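Local coordinates for protein Adhesin/hemolysin (Burkholderia pseudomallei 1026a, PDB 4G6V) that acts as the toxin of a contact-dependent growth inhibition system, a tRNase that blocks growth of neighbouring bacteria and is bound here by its immunity protein, at residues Y78-N83 against P92-N97. Sequence-based numbering, arbitrary orientation.
Sequences YDVVQN and PDYTIN
D79 and N97 grip each other twice at one end of this antiparallel strand pair. The amide OD1 of N97 accepts the backbone N of D79 at 2.7 Å, almost straight on, and the backbone N of N97 returns a bond to D79 O at 2.9 Å. With CG anti to its own carbonyl carbon (chi1 -60°), the N97 side chain turns back over the gap, and OD1 stands in for N97's own main-chain carbonyl, the usual partner of D79 N in such a pair. ND2 of the same amide comes within 3.7 Å of Y78 CD1, the amide and ring planes only 22° apart, while I96 CG2 meets that CD1 obliquely. Further along, V81 N bonds to T95 O in the carbonyl plane; the return bond from T95 N to V81 O is weak and bent at 127°. N83 N closes the far end on D93 O (2.7 Å), approaching tilted from the carbonyl plane.

Strands 79-82 and 94-96 form a beta hairpin within the mixed sheet of this PDDEXK-clan nuclease domain, flanked by strands 43-45 and 99-104. V80, Q82, Y94 and I96 share the face packed on helix 57-74. There V80 CG1 lies 4.4 Å from Y94 CD1, and Q82 CG sits at the edge of the tyrosine ring; D93 CB lies over the centre of one ring face.

Around this layer, Q82 NE2 bonds to N67 OD1 and Y94 OH to the backbone O of E66, a probable active-site residue. D93, likewise probably catalytic, receives N103 N and, from the CdiI chain, the backbone N of A2 on its OD2.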
loop_
_atom_site.group_PDB
_atom_site.type_symbol
_atom_site.label_atom_id
_atom_site.label_comp_id
_atom_site.label_asym_id
_atom_site.label_seq_id
_atom_site.Cartn_x
_atom_site.Cartn_y
_atom_site.Cartn_z
ATOM N N TYR A 78 21.671 2.556 -8.960
ATOM C CA TYR A 78 21.161 3.395 -7.874
ATOM C C TYR A 78 21.836 3.040 -6.565
ATOM O O TYR A 78 22.276 1.904 -6.358
ATOM C CB TYR A 78 19.653 3.256 -7.720
ATOM C CG TYR A 78 18.892 3.657 -8.947
ATOM C CD1 TYR A 78 18.303 4.902 -9.042
ATOM C CD2 TYR A 78 18.761 2.779 -10.015
ATOM C CE1 TYR A 78 17.596 5.262 -10.175
ATOM C CE2 TYR A 78 18.058 3.128 -11.148
ATOM C CZ TYR A 78 17.483 4.370 -11.229
ATOM O OH TYR A 78 16.787 4.703 -12.370
ATOM N N ASP A 79 21.929 4.018 -5.681
ATOM C CA ASP A 79 22.395 3.741 -4.337
ATOM C C ASP A 79 21.155 3.493 -3.500
ATOM O O ASP A 79 20.345 4.403 -3.290
ATOM C CB ASP A 79 23.211 4.914 -3.805
ATOM C CG ASP A 79 24.463 5.175 -4.650
ATOM O OD1 ASP A 79 25.267 4.226 -4.852
ATOM O OD2 ASP A 79 24.632 6.316 -5.133
ATOM N N VAL A 80 20.994 2.250 -3.052
ATOM C CA VAL A 80 19.781 1.844 -2.368
ATOM C C VAL A 80 20.007 1.498 -0.901
ATOM O O VAL A 80 20.794 0.591 -0.586
ATOM C CB VAL A 80 19.127 0.630 -3.061
ATOM C CG1 VAL A 80 17.895 0.207 -2.290
ATOM C CG2 VAL A 80 18.760 0.959 -4.509
ATOM N N VAL A 81 19.314 2.207 -0.008
ATOM C CA VAL A 81 19.280 1.809 1.403
ATOM C C VAL A 81 17.928 1.242 1.823
ATOM O O VAL A 81 16.895 1.925 1.761
ATOM C CB VAL A 81 19.627 2.969 2.346
ATOM C CG1 VAL A 81 19.776 2.467 3.803
ATOM C CG2 VAL A 81 20.861 3.694 1.854
ATOM N N GLN A 82 17.943 -0.004 2.280
ATOM C CA GLN A 82 16.731 -0.690 2.698
ATOM C C GLN A 82 16.393 -0.389 4.156
ATOM O O GLN A 82 17.278 -0.361 5.020
ATOM C CB GLN A 82 16.882 -2.198 2.508
ATOM C CG GLN A 82 16.878 -2.647 1.061
ATOM C CD GLN A 82 16.602 -4.122 0.934
ATOM O OE1 GLN A 82 17.502 -4.921 0.645
ATOM N NE2 GLN A 82 15.349 -4.502 1.151
ATOM N N ASN A 83 15.105 -0.176 4.418
ATOM C CA ASN A 83 14.624 0.114 5.761
ATOM C C ASN A 83 15.460 1.181 6.479
ATOM O O ASN A 83 15.987 0.945 7.576
ATOM C CB ASN A 83 14.504 -1.176 6.581
ATOM C CG ASN A 83 13.650 -2.231 5.875
ATOM O OD1 ASN A 83 12.440 -2.068 5.738
ATOM N ND2 ASN A 83 14.286 -3.305 5.406
ATOM N N PRO A 92 9.802 4.137 5.744
ATOM C CA PRO A 92 9.809 3.825 4.307
ATOM C C PRO A 92 10.610 2.563 3.944
ATOM O O PRO A 92 11.484 2.092 4.693
ATOM C CB PRO A 92 10.440 5.068 3.665
ATOM C CG PRO A 92 11.121 5.777 4.768
ATOM C CD PRO A 92 10.428 5.432 6.046
ATOM N N ASP A 93 10.288 2.021 2.774
ATOM C CA ASP A 93 10.935 0.832 2.255
ATOM C C ASP A 93 12.412 1.069 1.940
ATOM O O ASP A 93 13.291 0.351 2.429
ATOM C CB ASP A 93 10.207 0.359 0.989
ATOM C CG ASP A 93 8.866 -0.283 1.286
ATOM O OD1 ASP A 93 8.629 -0.659 2.459
ATOM O OD2 ASP A 93 8.054 -0.420 0.340
ATOM N N TYR A 94 12.665 2.073 1.107
ATOM C CA TYR A 94 14.009 2.391 0.661
ATOM C C TYR A 94 14.365 3.857 0.844
ATOM O O TYR A 94 13.507 4.692 1.167
ATOM C CB TYR A 94 14.142 2.159 -0.829
ATOM C CG TYR A 94 13.417 0.961 -1.361
ATOM C CD1 TYR A 94 13.759 -0.335 -0.945
ATOM C CD2 TYR A 94 12.433 1.109 -2.331
ATOM C CE1 TYR A 94 13.119 -1.429 -1.451
ATOM C CE2 TYR A 94 11.791 0.012 -2.859
ATOM C CZ TYR A 94 12.136 -1.262 -2.411
ATOM O OH TYR A 94 11.488 -2.357 -2.923
ATOM N N THR A 95 15.586 4.156 0.392
ATOM C CA THR A 95 16.097 5.490 0.081
ATOM C C THR A 95 16.872 5.323 -1.245
ATOM O O THR A 95 17.829 4.548 -1.291
ATOM C CB THR A 95 17.038 6.014 1.173
ATOM O OG1 THR A 95 18.156 5.128 1.310
ATOM C CG2 THR A 95 16.307 6.109 2.505
ATOM N N ILE A 96 16.470 6.009 -2.321
ATOM C CA ILE A 96 17.071 5.770 -3.618
ATOM C C ILE A 96 17.790 7.050 -4.055
ATOM O O ILE A 96 17.153 8.084 -4.381
ATOM C CB ILE A 96 16.033 5.277 -4.648
ATOM C CG1 ILE A 96 15.473 3.928 -4.224
ATOM C CG2 ILE A 96 16.645 5.160 -6.048
ATOM C CD1 ILE A 96 14.569 3.323 -5.233
ATOM N N ASN A 97 19.123 6.987 -4.017
ATOM C CA ASN A 97 19.957 8.174 -4.210
ATOM C C ASN A 97 19.506 9.321 -3.295
ATOM O O ASN A 97 19.447 10.486 -3.714
ATOM C CB ASN A 97 19.961 8.609 -5.679
ATOM C CG ASN A 97 20.494 7.528 -6.591
ATOM O OD1 ASN A 97 21.052 6.537 -6.122
ATOM N ND2 ASN A 97 20.338 7.712 -7.898
#